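Local coordinates for ASCH domain-containing protein (Enterococcus faecalis, PDB 1T62) that is of unknown function but, as an ASCH-domain protein of the PUA-like clan, may bind RNA, at residues B[80-84]-B[151-155]; B[22-28]-B[71-77]; B[66-72]-B[84-90]. All coordinates share one frame; numbering follows the deposited sequence.

Contact 1 (B[80-84]-B[151-155]); sequences QPLAI and LYTEK
Pro-81 lies over the ring of Tyr-152. Its CG sits above one face in a CH-pi contact, 3.3 Å from the ring centroid and 16° off the normal, shifted toward CE2 and CZ. CB of Pro-81 follows on the same side, 3.5 Å from CD2 of Tyr-152. The ring reaches this place because CG of Tyr-152 stands anti to the backbone N (chi1 179°). CB of Glu-154 lies against the opposite face. Phe-8 of helix 2-16 adds an edge-to-face ring contact.

A smaller apolar contact joins Ala-83 and Leu-151. CB of Ala-83 meets the CD2 branch of Leu-151 at 3.8 Å. Val-44 of helix 33-44 touches both. The two residues form an antiparallel non-hydrogen-bonded pair. They join the start of strand 81-94 to the end of strand 140-151, neighbours in the mixed sheet of this ASCH-family protein. On the other side of strand 81-94, Leu-82 and Ala-83 both face Ile-74, a classic beta bulge.

The polar part is one backbone bond. Tyr-152 N donates to Leu-82 O at 2.8 Å with an angle of 158° at the hydrogen. Lys-155 bends at its third torsion and brings NZ to 3.7 Å from Pro-81 O. That is a loose approach, and this lysine is poorly ordered.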
loop_
_atom_site.group_PDB
_atom_site.type_symbol
_atom_site.label_atom_id
_atom_site.label_comp_id
_atom_site.label_asym_id
_atom_site.label_seq_id
_atom_site.Cartn_x
_atom_site.Cartn_y
_atom_site.Cartn_z
ATOM N N GLN B 80 -2.519 -2.218 3.479
ATOM C CA GLN B 80 -3.143 -2.803 4.653
ATOM C C GLN B 80 -4.420 -3.487 4.177
ATOM O O GLN B 80 -5.103 -2.975 3.293
ATOM C CB GLN B 80 -3.494 -1.705 5.652
ATOM C CG GLN B 80 -2.305 -0.937 6.181
ATOM C CD GLN B 80 -1.421 -1.790 7.058
ATOM O OE1 GLN B 80 -1.889 -2.373 8.037
ATOM N NE2 GLN B 80 -0.137 -1.870 6.717
ATOM N N PRO B 81 -4.756 -4.660 4.736
ATOM C CA PRO B 81 -5.973 -5.372 4.331
ATOM C C PRO B 81 -7.201 -4.499 4.451
ATOM O O PRO B 81 -7.404 -3.836 5.462
ATOM C CB PRO B 81 -6.012 -6.578 5.267
ATOM C CG PRO B 81 -5.128 -6.186 6.397
ATOM C CD PRO B 81 -4.020 -5.423 5.747
ATOM N N LEU B 82 -8.015 -4.511 3.404
ATOM C CA LEU B 82 -9.218 -3.693 3.325
ATOM C C LEU B 82 -10.505 -4.507 3.413
ATOM O O LEU B 82 -11.296 -4.342 4.336
ATOM C CB LEU B 82 -9.208 -2.931 2.006
ATOM C CG LEU B 82 -9.542 -1.447 1.985
ATOM C CD1 LEU B 82 -9.720 -1.034 0.537
ATOM C CD2 LEU B 82 -10.801 -1.178 2.777
ATOM N N ALA B 83 -10.729 -5.366 2.429
ATOM C CA ALA B 83 -11.920 -6.201 2.419
ATOM C C ALA B 83 -11.674 -7.376 1.505
ATOM O O ALA B 83 -10.706 -7.383 0.754
ATOM C CB ALA B 83 -13.114 -5.412 1.924
ATOM N N ILE B 84 -12.525 -8.387 1.585
ATOM C CA ILE B 84 -12.375 -9.523 0.697
ATOM C C ILE B 84 -13.624 -9.561 -0.203
ATOM O O ILE B 84 -14.734 -9.233 0.224
ATOM C CB ILE B 84 -12.135 -10.853 1.484
ATOM C CG1 ILE B 84 -13.130 -11.908 1.049
ATOM C CG2 ILE B 84 -12.153 -10.626 2.963
ATOM C CD1 ILE B 84 -12.604 -12.726 -0.088
ATOM N N LEU B 151 -15.338 -7.201 5.326
ATOM C CA LEU B 151 -14.540 -5.999 5.553
ATOM C C LEU B 151 -13.515 -6.317 6.632
ATOM O O LEU B 151 -13.802 -7.090 7.551
ATOM C CB LEU B 151 -15.420 -4.853 6.035
ATOM C CG LEU B 151 -16.490 -4.302 5.097
ATOM C CD1 LEU B 151 -17.302 -3.259 5.837
ATOM C CD2 LEU B 151 -15.839 -3.707 3.856
ATOM N N TYR B 152 -12.329 -5.720 6.523
ATOM C CA TYR B 152 -11.257 -5.942 7.493
ATOM C C TYR B 152 -11.465 -5.022 8.667
ATOM O O TYR B 152 -10.980 -3.898 8.665
ATOM C CB TYR B 152 -9.894 -5.663 6.863
ATOM C CG TYR B 152 -8.708 -5.834 7.795
ATOM C CD1 TYR B 152 -8.140 -4.737 8.443
ATOM C CD2 TYR B 152 -8.123 -7.094 7.997
ATOM C CE1 TYR B 152 -7.007 -4.884 9.267
ATOM C CE2 TYR B 152 -6.992 -7.254 8.822
ATOM C CZ TYR B 152 -6.438 -6.144 9.449
ATOM O OH TYR B 152 -5.307 -6.277 10.229
ATOM N N THR B 153 -12.196 -5.512 9.662
ATOM C CA THR B 153 -12.494 -4.751 10.864
ATOM C C THR B 153 -11.508 -5.049 11.991
ATOM O O THR B 153 -11.645 -4.513 13.091
ATOM C CB THR B 153 -13.909 -5.057 11.377
ATOM O OG1 THR B 153 -14.042 -6.469 11.584
ATOM C CG2 THR B 153 -14.959 -4.580 10.389
ATOM N N GLU B 154 -10.531 -5.918 11.733
ATOM C CA GLU B 154 -9.509 -6.240 12.729
ATOM C C GLU B 154 -8.682 -4.970 12.940
ATOM O O GLU B 154 -7.958 -4.828 13.928
ATOM C CB GLU B 154 -8.603 -7.365 12.220
ATOM C CG GLU B 154 -9.252 -8.735 12.230
ATOM C CD GLU B 154 -10.154 -8.999 11.035
ATOM O OE1 GLU B 154 -10.755 -8.044 10.495
ATOM O OE2 GLU B 154 -10.272 -10.182 10.649
ATOM N N LYS B 155 -8.824 -4.055 11.981
ATOM C CA LYS B 155 -8.146 -2.761 11.936
ATOM C C LYS B 155 -8.469 -1.864 13.132
ATOM O O LYS B 155 -7.665 -1.004 13.495
ATOM C CB LYS B 155 -8.532 -2.039 10.638
ATOM C CG LYS B 155 -7.695 -0.805 10.297
ATOM C CD LYS B 155 -8.170 -0.143 8.991
ATOM C CE LYS B 155 -8.143 -1.123 7.810
ATOM N NZ LYS B 155 -8.648 -0.539 6.536
#

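Contact 2 (B[22-28]-B[71-77]); sequences MPDVWMF and YDIILDG
Trp-26 NE1 donates to OD2 of Asp-72 at 2.8 Å. The oxygen lies almost in the indole plane and is met on its anti side. The ring and carboxylate planes are 70° apart. The other oxygen of Asp-72, OD1, takes a bond from Gln-70. CG of Trp-26 lies in the crowded position between backbone N and carbonyl carbon (chi1 38°), and the indole lies over Ile-74. CD1 of Ile-74 sits over the six-membered ring, 3.4 Å from its centroid. The same methyl meets CE2 of Phe-28 at 3.8 Å.

The backbones form a parallel ladder, with strand 24-27 outermost in the sheet within this chain. Ile-73 N bonds to Asp-24 O, Trp-26 N to Ile-73 O, and Leu-75 N to Trp-26 O. On the face away from Trp-26, CG1 of Val-25 packs on CB of Ile-73 at 3.6 Å. Their side chains lie side by side, and Val-5 of helix 2-16 touches both. His-165 of the second subunit, in the C-terminal His tag, stacks on Trp-26.

Two N-H donors on Asp-72 would probably favour its charged form. Asp-24 OD1, 4.5 Å from Asp-72 OD2, would probably work against it.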
loop_
_atom_site.group_PDB
_atom_site.type_symbol
_atom_site.label_atom_id
_atom_site.label_comp_id
_atom_site.label_asym_id
_atom_site.label_seq_id
_atom_site.Cartn_x
_atom_site.Cartn_y
_atom_site.Cartn_z
ATOM N N MET B 22 -5.719 -19.460 0.770
ATOM C CA MET B 22 -5.721 -18.004 0.714
ATOM C C MET B 22 -5.613 -17.582 -0.741
ATOM O O MET B 22 -4.788 -18.093 -1.486
ATOM C CB MET B 22 -4.565 -17.422 1.531
ATOM C CG MET B 22 -4.656 -15.914 1.700
ATOM S SD MET B 22 -3.671 -15.291 3.079
ATOM C CE MET B 22 -2.111 -14.974 2.273
ATOM N N PRO B 23 -6.469 -16.657 -1.167
ATOM C CA PRO B 23 -6.467 -16.172 -2.545
ATOM C C PRO B 23 -5.368 -15.141 -2.763
ATOM O O PRO B 23 -4.567 -14.878 -1.872
ATOM C CB PRO B 23 -7.853 -15.556 -2.674
ATOM C CG PRO B 23 -8.020 -14.909 -1.337
ATOM C CD PRO B 23 -7.527 -15.998 -0.384
ATOM N N ASP B 24 -5.335 -14.556 -3.953
ATOM C CA ASP B 24 -4.356 -13.532 -4.262
ATOM C C ASP B 24 -4.753 -12.298 -3.449
ATOM O O ASP B 24 -5.939 -12.100 -3.147
ATOM C CB ASP B 24 -4.418 -13.186 -5.747
ATOM C CG ASP B 24 -4.235 -14.395 -6.640
ATOM O OD1 ASP B 24 -4.821 -14.406 -7.747
ATOM O OD2 ASP B 24 -3.500 -15.326 -6.243
ATOM N N VAL B 25 -3.767 -11.484 -3.072
ATOM C CA VAL B 25 -4.044 -10.259 -2.332
ATOM C C VAL B 25 -3.409 -9.147 -3.148
ATOM O O VAL B 25 -2.312 -9.313 -3.658
ATOM C CB VAL B 25 -3.447 -10.288 -0.897
ATOM C CG1 VAL B 25 -3.712 -11.640 -0.250
ATOM C CG2 VAL B 25 -1.981 -9.977 -0.923
ATOM N N TRP B 26 -4.099 -8.023 -3.292
ATOM C CA TRP B 26 -3.581 -6.914 -4.084
ATOM C C TRP B 26 -4.378 -5.669 -3.819
ATOM O O TRP B 26 -5.449 -5.741 -3.232
ATOM C CB TRP B 26 -3.678 -7.234 -5.577
ATOM C CG TRP B 26 -4.933 -7.979 -5.994
ATOM C CD1 TRP B 26 -5.122 -9.330 -5.979
ATOM C CD2 TRP B 26 -6.167 -7.413 -6.459
ATOM N NE1 TRP B 26 -6.392 -9.643 -6.403
ATOM C CE2 TRP B 26 -7.055 -8.487 -6.707
ATOM C CE3 TRP B 26 -6.612 -6.103 -6.690
ATOM C CZ2 TRP B 26 -8.366 -8.295 -7.176
ATOM C CZ3 TRP B 26 -7.931 -5.910 -7.158
ATOM C CH2 TRP B 26 -8.785 -7.008 -7.394
ATOM N N MET B 27 -3.853 -4.522 -4.236
ATOM C CA MET B 27 -4.578 -3.273 -4.067
ATOM C C MET B 27 -4.958 -2.838 -5.475
ATOM O O MET B 27 -4.356 -3.305 -6.442
ATOM C CB MET B 27 -3.721 -2.211 -3.365
ATOM C CG MET B 27 -2.600 -1.628 -4.181
ATOM S SD MET B 27 -1.637 -0.422 -3.223
ATOM C CE MET B 27 -2.239 1.076 -3.836
ATOM N N PHE B 28 -5.970 -1.982 -5.605
ATOM C CA PHE B 28 -6.402 -1.532 -6.922
ATOM C C PHE B 28 -5.495 -0.442 -7.429
ATOM O O PHE B 28 -4.981 0.356 -6.651
ATOM C CB PHE B 28 -7.819 -0.988 -6.862
ATOM C CG PHE B 28 -8.871 -2.039 -6.805
ATOM C CD1 PHE B 28 -9.417 -2.549 -7.966
ATOM C CD2 PHE B 28 -9.357 -2.488 -5.585
ATOM C CE1 PHE B 28 -10.444 -3.485 -7.913
ATOM C CE2 PHE B 28 -10.382 -3.425 -5.513
ATOM C CZ PHE B 28 -10.934 -3.927 -6.678
ATOM N N TYR B 71 -12.065 -15.808 -4.858
ATOM C CA TYR B 71 -11.949 -14.703 -3.910
ATOM C C TYR B 71 -10.638 -13.935 -4.058
ATOM O O TYR B 71 -9.631 -14.455 -4.539
ATOM C CB TYR B 71 -12.034 -15.191 -2.466
ATOM C CG TYR B 71 -13.337 -15.835 -2.080
ATOM C CD1 TYR B 71 -13.541 -17.199 -2.264
ATOM C CD2 TYR B 71 -14.354 -15.085 -1.502
ATOM C CE1 TYR B 71 -14.727 -17.804 -1.875
ATOM C CE2 TYR B 71 -15.548 -15.671 -1.112
ATOM C CZ TYR B 71 -15.733 -17.032 -1.302
ATOM O OH TYR B 71 -16.931 -17.618 -0.947
ATOM N N ASP B 72 -10.672 -12.685 -3.628
ATOM C CA ASP B 72 -9.504 -11.836 -3.671
ATOM C C ASP B 72 -9.471 -10.964 -2.433
ATOM O O ASP B 72 -10.454 -10.296 -2.109
ATOM C CB ASP B 72 -9.525 -10.944 -4.899
ATOM C CG ASP B 72 -9.405 -11.723 -6.179
ATOM O OD1 ASP B 72 -10.401 -12.375 -6.563
ATOM O OD2 ASP B 72 -8.317 -11.683 -6.794
ATOM N N ILE B 73 -8.346 -10.988 -1.729
ATOM C CA ILE B 73 -8.190 -10.157 -0.554
ATOM C C ILE B 73 -7.744 -8.807 -1.110
ATOM O O ILE B 73 -6.814 -8.742 -1.909
ATOM C CB ILE B 73 -7.139 -10.772 0.393
ATOM C CG1 ILE B 73 -7.638 -12.143 0.865
ATOM C CG2 ILE B 73 -6.902 -9.871 1.586
ATOM C CD1 ILE B 73 -6.628 -12.953 1.661
ATOM N N ILE B 74 -8.423 -7.735 -0.719
ATOM C CA ILE B 74 -8.098 -6.397 -1.219
ATOM C C ILE B 74 -7.375 -5.489 -0.225
ATOM O O ILE B 74 -7.813 -5.333 0.913
ATOM C CB ILE B 74 -9.365 -5.679 -1.665
ATOM C CG1 ILE B 74 -10.015 -6.453 -2.806
ATOM C CG2 ILE B 74 -9.044 -4.263 -2.048
ATOM C CD1 ILE B 74 -9.119 -6.625 -4.004
ATOM N N LEU B 75 -6.278 -4.879 -0.666
ATOM C CA LEU B 75 -5.506 -3.982 0.188
ATOM C C LEU B 75 -5.782 -2.543 -0.182
ATOM O O LEU B 75 -6.147 -2.256 -1.323
ATOM C CB LEU B 75 -4.016 -4.243 0.027
ATOM C CG LEU B 75 -3.540 -5.631 0.439
ATOM C CD1 LEU B 75 -2.047 -5.744 0.204
ATOM C CD2 LEU B 75 -3.861 -5.861 1.905
ATOM N N ASP B 76 -5.617 -1.638 0.780
ATOM C CA ASP B 76 -5.827 -0.215 0.519
ATOM C C ASP B 76 -4.488 0.418 0.124
ATOM O O ASP B 76 -3.488 -0.290 -0.036
ATOM C CB ASP B 76 -6.442 0.485 1.744
ATOM C CG ASP B 76 -5.523 0.489 2.967
ATOM O OD1 ASP B 76 -4.541 -0.284 3.017
ATOM O OD2 ASP B 76 -5.803 1.268 3.901
ATOM N N GLY B 77 -4.473 1.734 -0.053
ATOM C CA GLY B 77 -3.252 2.418 -0.444
ATOM C C GLY B 77 -2.024 2.122 0.400
ATOM O O GLY B 77 -0.906 2.104 -0.118
#

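Contact 3 (B[66-72]-B[84-90]); sequences PKAGQYD and IIRTTKV
The hairpin of strands 71-75 and 81-94 pairs Tyr-71 with Arg-86 and Asp-72 with Ile-85. Asp-72 and Ile-85 form the hydrogen-bonded pair: Asp-72 N bonds to Ile-85 O at 3.2 Å, and Ile-85 N to Asp-72 O at 3.1 Å. Next to them is the non-hydrogen-bonded pair, where Arg-86 lies alongside Tyr-71. CG of Arg-86 sits over one face of the ring, 3.9 Å from its centroid. The arginine chain bends at its second and third torsions, and its guanidinium plane is 28° from the ring plane. Glu-147 of strand 140-151 forms a salt bridge with it. CD1 of Ile-84 meets CD2 of Tyr-71 at 3.3 Å.

Ahead of strand 71-75, a type II beta turn from Lys-67 to Gln-70 continues the pairing. Thr-87 N donates to Gln-70 O at 3.0 Å, nearly straight at 173°. Gly-69 N donates back to Thr-87 O. The Gln-70 amide braces the turn: OE1 accepts from Lys-67 N, and NE2 meets the syn lone pair of Asp-72 OD1 at 2.7 Å, in the amide plane. Beyond the corner at Thr-88, CG2 of Val-90 packs against Pro-66 O at 3.5 Å.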
loop_
_atom_site.group_PDB
_atom_site.type_symbol
_atom_site.label_atom_id
_atom_site.label_comp_id
_atom_site.label_asym_id
_atom_site.label_seq_id
_atom_site.Cartn_x
_atom_site.Cartn_y
_atom_site.Cartn_z
ATOM N N PRO B 66 -8.747 -14.844 -13.818
ATOM C CA PRO B 66 -9.574 -15.046 -12.629
ATOM C C PRO B 66 -10.737 -15.982 -12.964
ATOM O O PRO B 66 -11.191 -16.048 -14.109
ATOM C CB PRO B 66 -10.038 -13.631 -12.279
ATOM C CG PRO B 66 -9.768 -12.821 -13.550
ATOM C CD PRO B 66 -8.501 -13.415 -14.055
ATOM N N LYS B 67 -11.219 -16.713 -11.972
ATOM C CA LYS B 67 -12.307 -17.640 -12.211
ATOM C C LYS B 67 -13.591 -17.142 -11.572
ATOM O O LYS B 67 -13.576 -16.331 -10.646
ATOM C CB LYS B 67 -11.948 -19.021 -11.659
ATOM C CG LYS B 67 -10.509 -19.407 -11.909
ATOM C CD LYS B 67 -10.205 -20.827 -11.477
ATOM C CE LYS B 67 -10.838 -21.846 -12.431
ATOM N NZ LYS B 67 -12.345 -21.825 -12.425
ATOM N N ALA B 68 -14.710 -17.618 -12.105
ATOM C CA ALA B 68 -16.008 -17.261 -11.585
ATOM C C ALA B 68 -16.064 -17.895 -10.205
ATOM O O ALA B 68 -15.723 -19.067 -10.046
ATOM C CB ALA B 68 -17.101 -17.844 -12.466
ATOM N N GLY B 69 -16.463 -17.114 -9.207
ATOM C CA GLY B 69 -16.574 -17.635 -7.858
ATOM C C GLY B 69 -15.372 -17.508 -6.946
ATOM O O GLY B 69 -15.504 -17.703 -5.741
ATOM N N GLN B 70 -14.210 -17.183 -7.506
ATOM C CA GLN B 70 -12.986 -17.055 -6.722
ATOM C C GLN B 70 -13.012 -15.847 -5.794
ATOM O O GLN B 70 -13.865 -14.972 -5.929
ATOM C CB GLN B 70 -11.783 -16.920 -7.641
ATOM C CG GLN B 70 -11.765 -15.602 -8.377
ATOM C CD GLN B 70 -10.406 -15.261 -8.940
ATOM O OE1 GLN B 70 -9.865 -15.977 -9.782
ATOM N NE2 GLN B 70 -9.844 -14.155 -8.476
ATOM N N TYR B 71 -12.065 -15.808 -4.858
ATOM C CA TYR B 71 -11.949 -14.703 -3.910
ATOM C C TYR B 71 -10.638 -13.935 -4.058
ATOM O O TYR B 71 -9.631 -14.455 -4.539
ATOM C CB TYR B 71 -12.034 -15.191 -2.466
ATOM C CG TYR B 71 -13.337 -15.835 -2.080
ATOM C CD1 TYR B 71 -13.541 -17.199 -2.264
ATOM C CD2 TYR B 71 -14.354 -15.085 -1.502
ATOM C CE1 TYR B 71 -14.727 -17.804 -1.875
ATOM C CE2 TYR B 71 -15.548 -15.671 -1.112
ATOM C CZ TYR B 71 -15.733 -17.032 -1.302
ATOM O OH TYR B 71 -16.931 -17.618 -0.947
ATOM N N ASP B 72 -10.672 -12.685 -3.628
ATOM C CA ASP B 72 -9.504 -11.836 -3.671
ATOM C C ASP B 72 -9.471 -10.964 -2.433
ATOM O O ASP B 72 -10.454 -10.296 -2.109
ATOM C CB ASP B 72 -9.525 -10.944 -4.899
ATOM C CG ASP B 72 -9.405 -11.723 -6.179
ATOM O OD1 ASP B 72 -10.401 -12.375 -6.563
ATOM O OD2 ASP B 72 -8.317 -11.683 -6.794
ATOM N N ILE B 84 -12.525 -8.387 1.585
ATOM C CA ILE B 84 -12.375 -9.523 0.697
ATOM C C ILE B 84 -13.624 -9.561 -0.203
ATOM O O ILE B 84 -14.734 -9.233 0.224
ATOM C CB ILE B 84 -12.135 -10.853 1.484
ATOM C CG1 ILE B 84 -13.130 -11.908 1.049
ATOM C CG2 ILE B 84 -12.153 -10.626 2.963
ATOM C CD1 ILE B 84 -12.604 -12.726 -0.088
ATOM N N ILE B 85 -13.423 -9.924 -1.468
ATOM C CA ILE B 85 -14.510 -9.939 -2.430
ATOM C C ILE B 85 -14.674 -11.255 -3.177
ATOM O O ILE B 85 -13.746 -12.058 -3.268
ATOM C CB ILE B 85 -14.289 -8.835 -3.452
ATOM C CG1 ILE B 85 -13.016 -9.112 -4.249
ATOM C CG2 ILE B 85 -14.111 -7.515 -2.739
ATOM C CD1 ILE B 85 -12.810 -8.179 -5.397
ATOM N N ARG B 86 -15.864 -11.467 -3.722
ATOM C CA ARG B 86 -16.126 -12.678 -4.482
ATOM C C ARG B 86 -16.536 -12.328 -5.906
ATOM O O ARG B 86 -17.414 -11.489 -6.124
ATOM C CB ARG B 86 -17.226 -13.506 -3.835
ATOM C CG ARG B 86 -17.073 -14.950 -4.181
ATOM C CD ARG B 86 -18.270 -15.522 -4.871
ATOM N NE ARG B 86 -19.248 -16.013 -3.912
ATOM C CZ ARG B 86 -20.170 -15.247 -3.358
ATOM N NH1 ARG B 86 -20.218 -13.965 -3.686
ATOM N NH2 ARG B 86 -21.034 -15.758 -2.498
ATOM N N THR B 87 -15.899 -12.972 -6.876
ATOM C CA THR B 87 -16.199 -12.719 -8.279
ATOM C C THR B 87 -17.402 -13.546 -8.721
ATOM O O THR B 87 -17.392 -14.767 -8.615
ATOM C CB THR B 87 -14.983 -13.071 -9.169
ATOM O OG1 THR B 87 -13.819 -12.376 -8.692
ATOM C CG2 THR B 87 -15.243 -12.662 -10.598
ATOM N N THR B 88 -18.442 -12.874 -9.205
ATOM C CA THR B 88 -19.649 -13.555 -9.661
ATOM C C THR B 88 -19.664 -13.629 -11.178
ATOM O O THR B 88 -20.527 -14.280 -11.763
ATOM C CB THR B 88 -20.931 -12.805 -9.225
ATOM O OG1 THR B 88 -20.855 -11.438 -9.647
ATOM C CG2 THR B 88 -21.100 -12.833 -7.725
ATOM N N LYS B 89 -18.699 -12.974 -11.818
ATOM C CA LYS B 89 -18.657 -12.951 -13.278
ATOM C C LYS B 89 -17.283 -12.580 -13.832
ATOM O O LYS B 89 -16.637 -11.684 -13.337
ATOM C CB LYS B 89 -19.710 -11.947 -13.755
ATOM C CG LYS B 89 -19.869 -11.762 -15.249
ATOM C CD LYS B 89 -20.941 -10.708 -15.507
ATOM C CE LYS B 89 -21.063 -10.399 -16.969
ATOM N NZ LYS B 89 -19.741 -10.030 -17.537
ATOM N N VAL B 90 -16.835 -13.290 -14.854
ATOM C CA VAL B 90 -15.552 -12.995 -15.490
ATOM C C VAL B 90 -15.856 -12.865 -16.976
ATOM O O VAL B 90 -16.486 -13.746 -17.571
ATOM C CB VAL B 90 -14.513 -14.140 -15.297
ATOM C CG1 VAL B 90 -13.228 -13.818 -16.058
ATOM C CG2 VAL B 90 -14.216 -14.334 -13.818
#

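From the N terminus, the chain runs through helix 2-16 to strand 24-27. Contact 2 closes when strand 71-75 pairs beside it, after helix 33-44, strand 50-54 and helix 55-60. Contact 3 closes the short hairpin into strand 81-94. It crosses contact 2, and the two share Tyr-71 and Asp-72. Contact 1 opens after contact 2 has closed. It ends far along the chain, past strand 140-151, and crosses contact 3, with Ile-84 common to both. Contacts 2 and 1 meet where Ile-74 probably bonds to Leu-82 and Ala-83. Together the three tie strands 24-27, 71-75, 81-94 and 140-151 into consecutive members of one sheet.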